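Local coordinates for protein hypothetical methylmalonyl-CoA decarboxylase alpha subunit (PDB 1X0U) that belongs to the carboxyl transferase family of the ClpP/crotonase superfamily and assembles as six copies of its chain, at residues L107-A112 / G143-E148; K114-Y119 / F154-M159; E148-V153 / G176-S181. All coordinates share one frame; numbering follows the deposited sequence.

Overall arrangement
All three contacts lie on one side of the chain's centre and share helix 144-160, which belongs to the N-terminal of two crotonase-type sheet-and-helix halves. Contacts 1 and 2 join it to helix 109-125, first at the helix starts and then further along, their centres about 13 Å apart; contact 3 joins it to the glycine turn and the helix 180-184 that follows. Contacts 1 and 3 are buried and meet where Leu107 packs on Tyr150, whereas contact 2 is partly buried. Chemistry follows place: a serine-to-carbonyl hydrogen bond at the loop end in contact 1, methionine and tyrosine packing between helices in contact 2, and a tyrosine ring against a glycine backbone in contact 3.

Contact 1. Residues L107-A112 / G143-E148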
ATOM      1  N   LEU A 107      25.045   9.515 -32.285  1.00 18.72           N
ATOM      2  CA  LEU A 107      23.770   9.573 -31.577  1.00 21.04           C
ATOM      3  C   LEU A 107      22.869  10.734 -32.003  1.00 21.79           C
ATOM      4  O   LEU A 107      23.000  11.850 -31.496  1.00 23.29           O
ATOM      5  CB  LEU A 107      24.007   9.658 -30.066  1.00 17.75           C
ATOM      6  CG  LEU A 107      22.766   9.313 -29.241  1.00 17.58           C
ATOM      7  CD1 LEU A 107      22.893   7.875 -28.762  1.00 18.03           C
ATOM      8  CD2 LEU A 107      22.626  10.250 -28.054  1.00 15.25           C
ATOM      9  N   GLY A 108      21.951  10.468 -32.927  1.00 22.94           N
ATOM     10  CA  GLY A 108      21.042  11.509 -33.373  1.00 23.33           C
ATOM     11  C   GLY A 108      19.864  11.621 -32.416  1.00 23.70           C
ATOM     12  O   GLY A 108      19.636  10.714 -31.603  1.00 21.64           O
ATOM     13  N   GLU A 109      19.124  12.727 -32.494  1.00 21.10           N
ATOM     14  CA  GLU A 109      17.964  12.921 -31.629  1.00 22.16           C
ATOM     15  C   GLU A 109      16.963  11.790 -31.854  1.00 20.07           C
ATOM     16  O   GLU A 109      16.486  11.181 -30.901  1.00 23.05           O
ATOM     17  CB  GLU A 109      17.284  14.269 -31.917  1.00 23.20           C
ATOM     18  CG  GLU A 109      16.200  14.647 -30.899  1.00 26.47           C
ATOM     19  CD  GLU A 109      15.354  15.833 -31.349  1.00 29.29           C
ATOM     20  OE1 GLU A 109      14.521  16.319 -30.555  1.00 29.53           O
ATOM     21  OE2 GLU A 109      15.517  16.277 -32.506  1.00 31.56           O
ATOM     22  N   THR A 110      16.639  11.517 -33.113  1.00 19.31           N
ATOM     23  CA  THR A 110      15.700  10.446 -33.451  1.00 17.68           C
ATOM     24  C   THR A 110      16.327   9.101 -33.067  1.00 16.89           C
ATOM     25  O   THR A 110      15.636   8.177 -32.636  1.00 14.99           O
ATOM     26  CB  THR A 110      15.373  10.449 -34.963  1.00 18.19           C
ATOM     27  OG1 THR A 110      14.804  11.715 -35.316  1.00 18.48           O
ATOM     28  CG2 THR A 110      14.382   9.338 -35.311  1.00 17.28           C
ATOM     29  N   HIS A 111      17.645   9.024 -33.232  1.00 16.21           N
ATOM     30  CA  HIS A 111      18.440   7.836 -32.901  1.00 16.70           C
ATOM     31  C   HIS A 111      18.263   7.542 -31.406  1.00 14.93           C
ATOM     32  O   HIS A 111      18.005   6.408 -31.011  1.00 13.81           O
ATOM     33  CB  HIS A 111      19.908   8.123 -33.248  1.00 15.49           C
ATOM     34  CG  HIS A 111      20.870   7.035 -32.880  1.00 16.02           C
ATOM     35  ND1 HIS A 111      21.834   6.581 -33.755  1.00 16.33           N
ATOM     36  CD2 HIS A 111      21.103   6.402 -31.705  1.00 15.18           C
ATOM     37  CE1 HIS A 111      22.622   5.722 -33.135  1.00 14.28           C
ATOM     38  NE2 HIS A 111      22.200   5.596 -31.888  1.00 14.87           N
ATOM     39  N   ALA A 112      18.379   8.579 -30.589  1.00 15.34           N
ATOM     40  CA  ALA A 112      18.213   8.440 -29.148  1.00 15.62           C
ATOM     41  C   ALA A 112      16.793   8.012 -28.766  1.00 15.32           C
ATOM     42  O   ALA A 112      16.611   7.080 -27.976  1.00 14.56           O
ATOM     43  CB  ALA A 112      18.569   9.745 -28.454  1.00 12.95           C
ATOM     44  N   GLY A 143      24.044  19.353 -32.766  1.00 18.82           N
ATOM     45  CA  GLY A 143      24.348  20.161 -31.600  1.00 19.94           C
ATOM     46  C   GLY A 143      23.779  19.726 -30.260  1.00 22.90           C
ATOM     47  O   GLY A 143      23.912  18.563 -29.857  1.00 22.89           O
ATOM     48  N   ALA A 144      23.131  20.668 -29.575  1.00 21.92           N
ATOM     49  CA  ALA A 144      22.563  20.428 -28.252  1.00 22.59           C
ATOM     50  C   ALA A 144      21.468  19.363 -28.194  1.00 22.70           C
ATOM     51  O   ALA A 144      21.269  18.735 -27.157  1.00 21.61           O
ATOM     52  CB  ALA A 144      22.045  21.729 -27.682  1.00 22.99           C
ATOM     53  N   LEU A 145      20.748  19.172 -29.297  1.00 21.39           N
ATOM     54  CA  LEU A 145      19.696  18.168 -29.342  1.00 20.69           C
ATOM     55  C   LEU A 145      20.293  16.767 -29.236  1.00 20.53           C
ATOM     56  O   LEU A 145      19.620  15.828 -28.823  1.00 18.76           O
ATOM     57  CB  LEU A 145      18.891  18.291 -30.640  1.00 20.99           C
ATOM     58  CG  LEU A 145      17.673  19.205 -30.578  1.00 22.52           C
ATOM     59  CD1 LEU A 145      16.573  18.548 -29.754  1.00 23.69           C
ATOM     60  CD2 LEU A 145      18.065  20.528 -29.964  1.00 24.93           C
ATOM     61  N   SER A 146      21.558  16.636 -29.623  1.00 20.61           N
ATOM     62  CA  SER A 146      22.247  15.355 -29.556  1.00 20.64           C
ATOM     63  C   SER A 146      22.516  15.024 -28.087  1.00 19.96           C
ATOM     64  O   SER A 146      22.329  13.888 -27.653  1.00 20.29           O
ATOM     65  CB  SER A 146      23.568  15.428 -30.334  1.00 21.31           C
ATOM     66  OG  SER A 146      24.208  14.162 -30.398  1.00 21.74           O
ATOM     67  N   LEU A 147      22.952  16.022 -27.326  1.00 17.49           N
ATOM     68  CA  LEU A 147      23.221  15.826 -25.907  1.00 18.00           C
ATOM     69  C   LEU A 147      21.924  15.527 -25.156  1.00 18.27           C
ATOM     70  O   LEU A 147      21.895  14.680 -24.258  1.00 17.90           O
ATOM     71  CB  LEU A 147      23.877  17.070 -25.313  1.00 18.47           C
ATOM     72  CG  LEU A 147      25.220  17.525 -25.894  1.00 19.22           C
ATOM     73  CD1 LEU A 147      25.658  18.816 -25.184  1.00 17.40           C
ATOM     74  CD2 LEU A 147      26.266  16.431 -25.716  1.00 16.88           C
ATOM     75  N   GLU A 148      20.857  16.232 -25.523  1.00 16.55           N
ATOM     76  CA  GLU A 148      19.551  16.043 -24.894  1.00 17.30           C
ATOM     77  C   GLU A 148      19.120  14.598 -25.115  1.00 17.30           C
ATOM     78  O   GLU A 148      18.480  13.989 -24.257  1.00 17.33           O
ATOM     79  CB  GLU A 148      18.509  16.977 -25.517  1.00 15.18           C
ATOM     80  CG  GLU A 148      17.212  17.064 -24.729  1.00 16.28           C
ATOM     81  CD  GLU A 148      17.359  17.900 -23.472  1.00 17.25           C
ATOM     82  OE1 GLU A 148      16.464  17.853 -22.607  1.00 18.68           O
ATOM     83  OE2 GLU A 148      18.374  18.609 -23.346  1.00 19.48           O
TER
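Ser146 and Leu107 join the starts of two helices of a crotonase-type fold, in which helices 109-125 and 144-160 each follow a strand of the same sheet. The hydroxyl of Ser146 donates to the backbone carbonyl of Leu107, with OG 2.8 Å from O and a C=O...donor angle of 161°, so the donor comes almost head-on to the carbonyl oxygen. The serine's chi1 of -174° turns OG away from its backbone N and across to the loop just ahead of helix 109-125. Leu107 CD2 also packs near the same residue, 3.7 Å from Ser146 O.

Two residues after Leu107, Glu109 runs out fully extended, its CG anti to the backbone N and the remaining torsions close to 180°. It lies alongside Leu145, both side chains pointing the same way. The carboxylate end meets the leucine's methyl closely, Glu109 OE1 standing 3.1 Å from Leu145 CD1, while the aliphatic part of the glutamate follows at CG. Arg65 of the third subunit packs on Leu145 and forms a long, weak ion pair with Glu109 OE1.

The second shell sets these groups in place. Ser146 OG is also hydrogen-bonded to Arg139 N, so a buried hydroxyl is gripped from two loops, and Leu107 shares backbone hydrogen bonds with Gly137. Glu109 N is held by the side chain of Glu142. Within 107-112 the ring of His111 folds back under Leu107, whose CA sits 4.0 Å above the centre of the ring plane. Gly108 takes the N-cap position, and its carbonyl O accepts Ala112 N at 2.7 Å in the first turn of the helix.

Contact 2. Residues K114-Y119 / F154-M159; sequences KIVRAY and FKMNVM
Val116 meets Met156 first, its CG1 methyl 3.8 Å from Met156 CG and the two side chains crossing at about a right angle. CG1, anti to the valine's backbone N (chi1 167°), is the branch that makes the contact.

One turn on, Tyr119 carries the larger share. Its CB lies 3.7 Å from Met156 CB, and the two side chains slide past each other in opposite directions. The methionine is bent at both chi2 and chi3, which folds its CE methyl back to 3.8 Å from Tyr119 CB, so the chain curls against the root of the tyrosine. Helices 109-125 and 144-160, successive connections between parallel strands of the crotonase-type sheet, run nearly side by side here: the axes of segments 114-119 and 154-159 approach to 9.6 Å, with 16° between their directions.

Beyond CB the tyrosine ring extends toward Asn157, with Ile115 CG2 at its edge in the ring plane. Its phenol end arrives at the amide, where Tyr119 OH stands 2.9 Å from Asn157 ND2 and the ring and amide planes are 87° apart. Tyr119 OH also has a weak hydrogen bond to Gln166 NE2. The other end of the amide is committed differently: Asn157 OD1 is hydrogen-bonded to Ser181 OG of helix 180-184.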
ATOM      1  N   LYS A 114      14.647   6.307 -30.351  1.00 12.72           N
ATOM      2  CA  LYS A 114      14.362   4.912 -30.685  1.00 13.13           C
ATOM      3  C   LYS A 114      14.878   4.024 -29.550  1.00 13.55           C
ATOM      4  O   LYS A 114      14.220   3.070 -29.139  1.00 12.08           O
ATOM      5  CB  LYS A 114      15.036   4.512 -31.993  1.00 13.55           C
ATOM      6  CG  LYS A 114      14.454   5.205 -33.230  1.00 15.04           C
ATOM      7  CD  LYS A 114      15.120   4.708 -34.508  1.00 12.91           C
ATOM      8  CE  LYS A 114      14.795   3.234 -34.757  1.00 11.59           C
ATOM      9  NZ  LYS A 114      15.527   2.683 -35.940  1.00 11.91           N
ATOM     10  N   ILE A 115      16.062   4.349 -29.043  1.00 14.41           N
ATOM     11  CA  ILE A 115      16.637   3.589 -27.946  1.00 15.95           C
ATOM     12  C   ILE A 115      15.765   3.777 -26.699  1.00 14.50           C
ATOM     13  O   ILE A 115      15.442   2.813 -26.010  1.00 14.46           O
ATOM     14  CB  ILE A 115      18.089   4.049 -27.653  1.00 16.27           C
ATOM     15  CG1 ILE A 115      18.986   3.711 -28.844  1.00 17.39           C
ATOM     16  CG2 ILE A 115      18.626   3.365 -26.394  1.00 17.61           C
ATOM     17  CD1 ILE A 115      20.467   4.009 -28.601  1.00 16.44           C
ATOM     18  N   VAL A 116      15.381   5.022 -26.430  1.00 14.96           N
ATOM     19  CA  VAL A 116      14.544   5.363 -25.276  1.00 15.14           C
ATOM     20  C   VAL A 116      13.236   4.580 -25.338  1.00 16.13           C
ATOM     21  O   VAL A 116      12.775   4.043 -24.325  1.00 15.00           O
ATOM     22  CB  VAL A 116      14.227   6.896 -25.250  1.00 15.79           C
ATOM     23  CG1 VAL A 116      13.105   7.208 -24.254  1.00 15.21           C
ATOM     24  CG2 VAL A 116      15.476   7.680 -24.873  1.00 14.58           C
ATOM     25  N   ARG A 117      12.644   4.518 -26.531  1.00 15.67           N
ATOM     26  CA  ARG A 117      11.388   3.808 -26.735  1.00 17.08           C
ATOM     27  C   ARG A 117      11.536   2.315 -26.444  1.00 16.44           C
ATOM     28  O   ARG A 117      10.612   1.687 -25.931  1.00 15.93           O
ATOM     29  CB  ARG A 117      10.890   4.044 -28.168  1.00 18.07           C
ATOM     30  CG  ARG A 117       9.870   3.042 -28.694  1.00 21.73           C
ATOM     31  CD  ARG A 117       8.589   2.977 -27.882  1.00 25.47           C
ATOM     32  NE  ARG A 117       7.804   4.202 -27.943  1.00 28.72           N
ATOM     33  CZ  ARG A 117       6.543   4.293 -27.529  1.00 31.26           C
ATOM     34  NH1 ARG A 117       5.939   3.221 -27.031  1.00 32.03           N
ATOM     35  NH2 ARG A 117       5.888   5.454 -27.604  1.00 29.57           N
ATOM     36  N   ALA A 118      12.698   1.753 -26.770  1.00 16.86           N
ATOM     37  CA  ALA A 118      12.957   0.341 -26.512  1.00 16.26           C
ATOM     38  C   ALA A 118      12.986   0.142 -25.005  1.00 16.72           C
ATOM     39  O   ALA A 118      12.371  -0.782 -24.483  1.00 17.60           O
ATOM     40  CB  ALA A 118      14.293  -0.078 -27.120  1.00 16.07           C
ATOM     41  N   TYR A 119      13.710   1.018 -24.310  1.00 16.40           N
ATOM     42  CA  TYR A 119      13.802   0.945 -22.858  1.00 15.93           C
ATOM     43  C   TYR A 119      12.445   1.121 -22.189  1.00 17.14           C
ATOM     44  O   TYR A 119      12.183   0.497 -21.160  1.00 16.07           O
ATOM     45  CB  TYR A 119      14.754   2.005 -22.310  1.00 15.06           C
ATOM     46  CG  TYR A 119      16.180   1.543 -22.163  1.00 18.90           C
ATOM     47  CD1 TYR A 119      17.137   1.865 -23.119  1.00 20.65           C
ATOM     48  CD2 TYR A 119      16.580   0.790 -21.055  1.00 19.86           C
ATOM     49  CE1 TYR A 119      18.462   1.457 -22.980  1.00 22.23           C
ATOM     50  CE2 TYR A 119      17.905   0.374 -20.905  1.00 22.76           C
ATOM     51  CZ  TYR A 119      18.841   0.714 -21.873  1.00 24.14           C
ATOM     52  OH  TYR A 119      20.158   0.338 -21.737  1.00 22.73           O
ATOM     53  N   PHE A 154      20.041   8.135 -20.718  1.00 15.87           N
ATOM     54  CA  PHE A 154      20.604   7.971 -19.378  1.00 16.24           C
ATOM     55  C   PHE A 154      19.466   7.903 -18.368  1.00 16.91           C
ATOM     56  O   PHE A 154      19.525   7.170 -17.375  1.00 17.49           O
ATOM     57  CB  PHE A 154      21.505   9.153 -18.994  1.00 15.99           C
ATOM     58  CG  PHE A 154      22.696   9.343 -19.888  1.00 14.53           C
ATOM     59  CD1 PHE A 154      23.126   8.328 -20.739  1.00 13.35           C
ATOM     60  CD2 PHE A 154      23.379  10.550 -19.887  1.00 13.37           C
ATOM     61  CE1 PHE A 154      24.219   8.518 -21.578  1.00 14.07           C
ATOM     62  CE2 PHE A 154      24.469  10.756 -20.714  1.00 13.09           C
ATOM     63  CZ  PHE A 154      24.895   9.738 -21.568  1.00 14.93           C
ATOM     64  N   LYS A 155      18.429   8.688 -18.625  1.00 16.65           N
ATOM     65  CA  LYS A 155      17.276   8.725 -17.745  1.00 17.26           C
ATOM     66  C   LYS A 155      16.673   7.324 -17.671  1.00 16.71           C
ATOM     67  O   LYS A 155      16.354   6.829 -16.592  1.00 17.06           O
ATOM     68  CB  LYS A 155      16.250   9.720 -18.291  1.00 19.47           C
ATOM     69  CG  LYS A 155      15.648  10.643 -17.252  1.00 21.30           C
ATOM     70  CD  LYS A 155      14.736   9.909 -16.319  1.00 22.57           C
ATOM     71  CE  LYS A 155      13.941  10.884 -15.458  1.00 25.20           C
ATOM     72  NZ  LYS A 155      12.981  10.167 -14.564  1.00 25.00           N
ATOM     73  N   MET A 156      16.525   6.682 -18.825  1.00 14.98           N
ATOM     74  CA  MET A 156      15.955   5.349 -18.868  1.00 15.28           C
ATOM     75  C   MET A 156      16.864   4.321 -18.173  1.00 15.71           C
ATOM     76  O   MET A 156      16.380   3.367 -17.565  1.00 16.82           O
ATOM     77  CB  MET A 156      15.687   4.944 -20.319  1.00 15.80           C
ATOM     78  CG  MET A 156      14.620   5.804 -21.012  1.00 18.67           C
ATOM     79  SD  MET A 156      13.053   5.907 -20.088  1.00 18.51           S
ATOM     80  CE  MET A 156      12.602   4.185 -20.012  1.00 16.57           C
ATOM     81  N   ASN A 157      18.173   4.521 -18.241  1.00 14.89           N
ATOM     82  CA  ASN A 157      19.102   3.598 -17.599  1.00 15.91           C
ATOM     83  C   ASN A 157      18.928   3.625 -16.075  1.00 15.27           C
ATOM     84  O   ASN A 157      18.944   2.588 -15.424  1.00 14.09           O
ATOM     85  CB  ASN A 157      20.540   3.960 -17.970  1.00 13.99           C
ATOM     86  CG  ASN A 157      20.843   3.700 -19.429  1.00 16.10           C
ATOM     87  OD1 ASN A 157      21.454   4.536 -20.106  1.00 15.63           O
ATOM     88  ND2 ASN A 157      20.431   2.535 -19.921  1.00 14.49           N
ATOM     89  N   VAL A 158      18.756   4.819 -15.524  1.00 14.20           N
ATOM     90  CA  VAL A 158      18.574   4.992 -14.090  1.00 15.21           C
ATOM     91  C   VAL A 158      17.223   4.455 -13.615  1.00 15.70           C
ATOM     92  O   VAL A 158      17.151   3.751 -12.610  1.00 13.68           O
ATOM     93  CB  VAL A 158      18.711   6.480 -13.702  1.00 14.98           C
ATOM     94  CG1 VAL A 158      18.337   6.697 -12.248  1.00 11.69           C
ATOM     95  CG2 VAL A 158      20.139   6.936 -13.951  1.00 12.33           C
ATOM     96  N   MET A 159      16.155   4.774 -14.339  1.00 15.38           N
ATOM     97  CA  MET A 159      14.827   4.291 -13.958  1.00 16.16           C
ATOM     98  C   MET A 159      14.768   2.769 -14.003  1.00 15.28           C
ATOM     99  O   MET A 159      14.059   2.143 -13.218  1.00 14.59           O
ATOM    100  CB  MET A 159      13.754   4.831 -14.907  1.00 16.97           C
ATOM    101  CG  MET A 159      13.600   6.342 -14.925  1.00 22.93           C
ATOM    102  SD  MET A 159      13.148   7.056 -13.330  1.00 30.13           S
ATOM    103  CE  MET A 159      14.718   7.783 -12.821  1.00 25.34           C
TER

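Contact 3. Residues E148-V153 / G176-S181; sequences EGYGAV and GGAVYS
Tyr150 lays one face of its ring on the backbone of Gly177, a CH-pi contact in which Gly177 CA sits 4.0 Å from the ring centroid and only 11° off the ring normal. Gly177 thus brings its backbone directly against the ring. As the peptide passes over the phenol, its carbonyl also comes near, Gly177 O lying 3.1 Å from Tyr150 CE2.

Polar atoms meet without bonding at the far end of the ring. Tyr150 OH is 3.2 Å from Ala178 N, but the angle is too poor for a hydrogen bond.

The apolar pairing is looser, with Tyr150 CZ 4.3 Å from Ala178 CB. Two van der Waals contacts set a methyl against an oxygen: Ala178 CB lies 3.4 Å from Tyr150 OH, and, one turn along helix 144-160, Val153 CG2 lies 3.3 Å from Ser181 OG, a hydroxyl set anti to its backbone N (chi1 -174°) and hydrogen-bonded to Asn157. Tyr150 also packs on Leu107 and on Ile415 of the second subunit.

The glycine turn is tied by its own backbone, Val179 N bonding to Gly176 O at 3.0 Å. Strand 166-170, this turn and the short helix 180-184, seated against helix 144-160 and leading on to the parallel strand 187-191, form one beta-alpha-beta step of the ClpP/crotonase fold.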
ATOM      1  N   GLU A 148      20.857  16.232 -25.523  1.00 16.55           N
ATOM      2  CA  GLU A 148      19.551  16.043 -24.894  1.00 17.30           C
ATOM      3  C   GLU A 148      19.120  14.598 -25.115  1.00 17.30           C
ATOM      4  O   GLU A 148      18.480  13.989 -24.257  1.00 17.33           O
ATOM      5  CB  GLU A 148      18.509  16.977 -25.517  1.00 15.18           C
ATOM      6  CG  GLU A 148      17.212  17.064 -24.729  1.00 16.28           C
ATOM      7  CD  GLU A 148      17.359  17.900 -23.472  1.00 17.25           C
ATOM      8  OE1 GLU A 148      16.464  17.853 -22.607  1.00 18.68           O
ATOM      9  OE2 GLU A 148      18.374  18.609 -23.346  1.00 19.48           O
ATOM     10  N   GLY A 149      19.460  14.067 -26.287  1.00 15.59           N
ATOM     11  CA  GLY A 149      19.129  12.693 -26.603  1.00 15.20           C
ATOM     12  C   GLY A 149      19.849  11.779 -25.632  1.00 14.99           C
ATOM     13  O   GLY A 149      19.265  10.835 -25.106  1.00 16.53           O
ATOM     14  N   TYR A 150      21.125  12.061 -25.394  1.00 14.37           N
ATOM     15  CA  TYR A 150      21.913  11.270 -24.459  1.00 16.54           C
ATOM     16  C   TYR A 150      21.238  11.298 -23.086  1.00 17.40           C
ATOM     17  O   TYR A 150      21.060  10.257 -22.437  1.00 15.76           O
ATOM     18  CB  TYR A 150      23.334  11.830 -24.352  1.00 16.82           C
ATOM     19  CG  TYR A 150      24.311  11.218 -25.331  1.00 18.38           C
ATOM     20  CD1 TYR A 150      24.968  12.001 -26.279  1.00 17.99           C
ATOM     21  CD2 TYR A 150      24.577   9.848 -25.309  1.00 17.91           C
ATOM     22  CE1 TYR A 150      25.864  11.433 -27.184  1.00 21.22           C
ATOM     23  CE2 TYR A 150      25.468   9.272 -26.207  1.00 19.79           C
ATOM     24  CZ  TYR A 150      26.107  10.065 -27.142  1.00 21.17           C
ATOM     25  OH  TYR A 150      26.973   9.483 -28.042  1.00 22.72           O
ATOM     26  N   GLY A 151      20.860  12.501 -22.659  1.00 16.83           N
ATOM     27  CA  GLY A 151      20.204  12.671 -21.378  1.00 16.35           C
ATOM     28  C   GLY A 151      18.988  11.775 -21.252  1.00 14.79           C
ATOM     29  O   GLY A 151      18.822  11.095 -20.240  1.00 12.95           O
ATOM     30  N   ALA A 152      18.151  11.753 -22.287  1.00 14.78           N
ATOM     31  CA  ALA A 152      16.946  10.929 -22.270  1.00 14.17           C
ATOM     32  C   ALA A 152      17.266   9.450 -22.074  1.00 14.97           C
ATOM     33  O   ALA A 152      16.598   8.774 -21.298  1.00 14.38           O
ATOM     34  CB  ALA A 152      16.152  11.128 -23.556  1.00 14.01           C
ATOM     35  N   VAL A 153      18.279   8.937 -22.772  1.00 16.03           N
ATOM     36  CA  VAL A 153      18.622   7.528 -22.614  1.00 16.57           C
ATOM     37  C   VAL A 153      19.172   7.255 -21.218  1.00 16.79           C
ATOM     38  O   VAL A 153      18.802   6.263 -20.603  1.00 16.99           O
ATOM     39  CB  VAL A 153      19.626   7.039 -23.698  1.00 19.30           C
ATOM     40  CG1 VAL A 153      20.480   8.179 -24.173  1.00 21.13           C
ATOM     41  CG2 VAL A 153      20.506   5.928 -23.139  1.00 17.59           C
ATOM     42  N   GLY A 176      33.234  10.559 -25.617  1.00 18.57           N
ATOM     43  CA  GLY A 176      32.268  11.455 -25.013  1.00 18.54           C
ATOM     44  C   GLY A 176      31.040  10.768 -24.441  1.00 19.56           C
ATOM     45  O   GLY A 176      31.132   9.682 -23.865  1.00 19.65           O
ATOM     46  N   GLY A 177      29.880  11.393 -24.625  1.00 18.26           N
ATOM     47  CA  GLY A 177      28.633  10.848 -24.111  1.00 17.64           C
ATOM     48  C   GLY A 177      28.273   9.416 -24.475  1.00 16.98           C
ATOM     49  O   GLY A 177      27.437   8.818 -23.816  1.00 15.41           O
ATOM     50  N   ALA A 178      28.893   8.865 -25.516  1.00 16.46           N
ATOM     51  CA  ALA A 178      28.611   7.493 -25.957  1.00 15.79           C
ATOM     52  C   ALA A 178      29.078   6.495 -24.898  1.00 17.11           C
ATOM     53  O   ALA A 178      28.718   5.311 -24.918  1.00 15.56           O
ATOM     54  CB  ALA A 178      29.334   7.222 -27.273  1.00 15.13           C
ATOM     55  N   VAL A 179      29.875   7.014 -23.969  1.00 15.77           N
ATOM     56  CA  VAL A 179      30.471   6.257 -22.888  1.00 15.65           C
ATOM     57  C   VAL A 179      29.588   6.072 -21.637  1.00 16.76           C
ATOM     58  O   VAL A 179      29.672   5.054 -20.949  1.00 17.67           O
ATOM     59  CB  VAL A 179      31.809   6.954 -22.487  1.00 14.23           C
ATOM     60  CG1 VAL A 179      31.864   7.195 -21.001  1.00 12.05           C
ATOM     61  CG2 VAL A 179      32.984   6.139 -22.965  1.00 12.17           C
ATOM     62  N   TYR A 180      28.731   7.044 -21.362  1.00 16.52           N
ATOM     63  CA  TYR A 180      27.913   7.008 -20.158  1.00 15.89           C
ATOM     64  C   TYR A 180      26.733   6.056 -20.010  1.00 17.31           C
ATOM     65  O   TYR A 180      26.510   5.553 -18.909  1.00 17.59           O
ATOM     66  CB  TYR A 180      27.484   8.429 -19.813  1.00 15.89           C
ATOM     67  CG  TYR A 180      28.626   9.230 -19.249  1.00 14.41           C
ATOM     68  CD1 TYR A 180      29.029  10.421 -19.841  1.00 14.80           C
ATOM     69  CD2 TYR A 180      29.318   8.786 -18.118  1.00 14.79           C
ATOM     70  CE1 TYR A 180      30.097  11.161 -19.322  1.00 14.61           C
ATOM     71  CE2 TYR A 180      30.385   9.513 -17.590  1.00 14.36           C
ATOM     72  CZ  TYR A 180      30.770  10.702 -18.194  1.00 16.55           C
ATOM     73  OH  TYR A 180      31.803  11.439 -17.654  1.00 14.45           O
ATOM     74  N   SER A 181      25.965   5.812 -21.070  1.00 15.42           N
ATOM     75  CA  SER A 181      24.859   4.876 -20.934  1.00 15.36           C
ATOM     76  C   SER A 181      25.439   3.499 -20.528  1.00 16.29           C
ATOM     77  O   SER A 181      24.901   2.819 -19.654  1.00 15.43           O
ATOM     78  CB  SER A 181      24.066   4.772 -22.242  1.00 15.86           C
ATOM     79  OG  SER A 181      22.906   3.966 -22.076  1.00 13.72           O
TER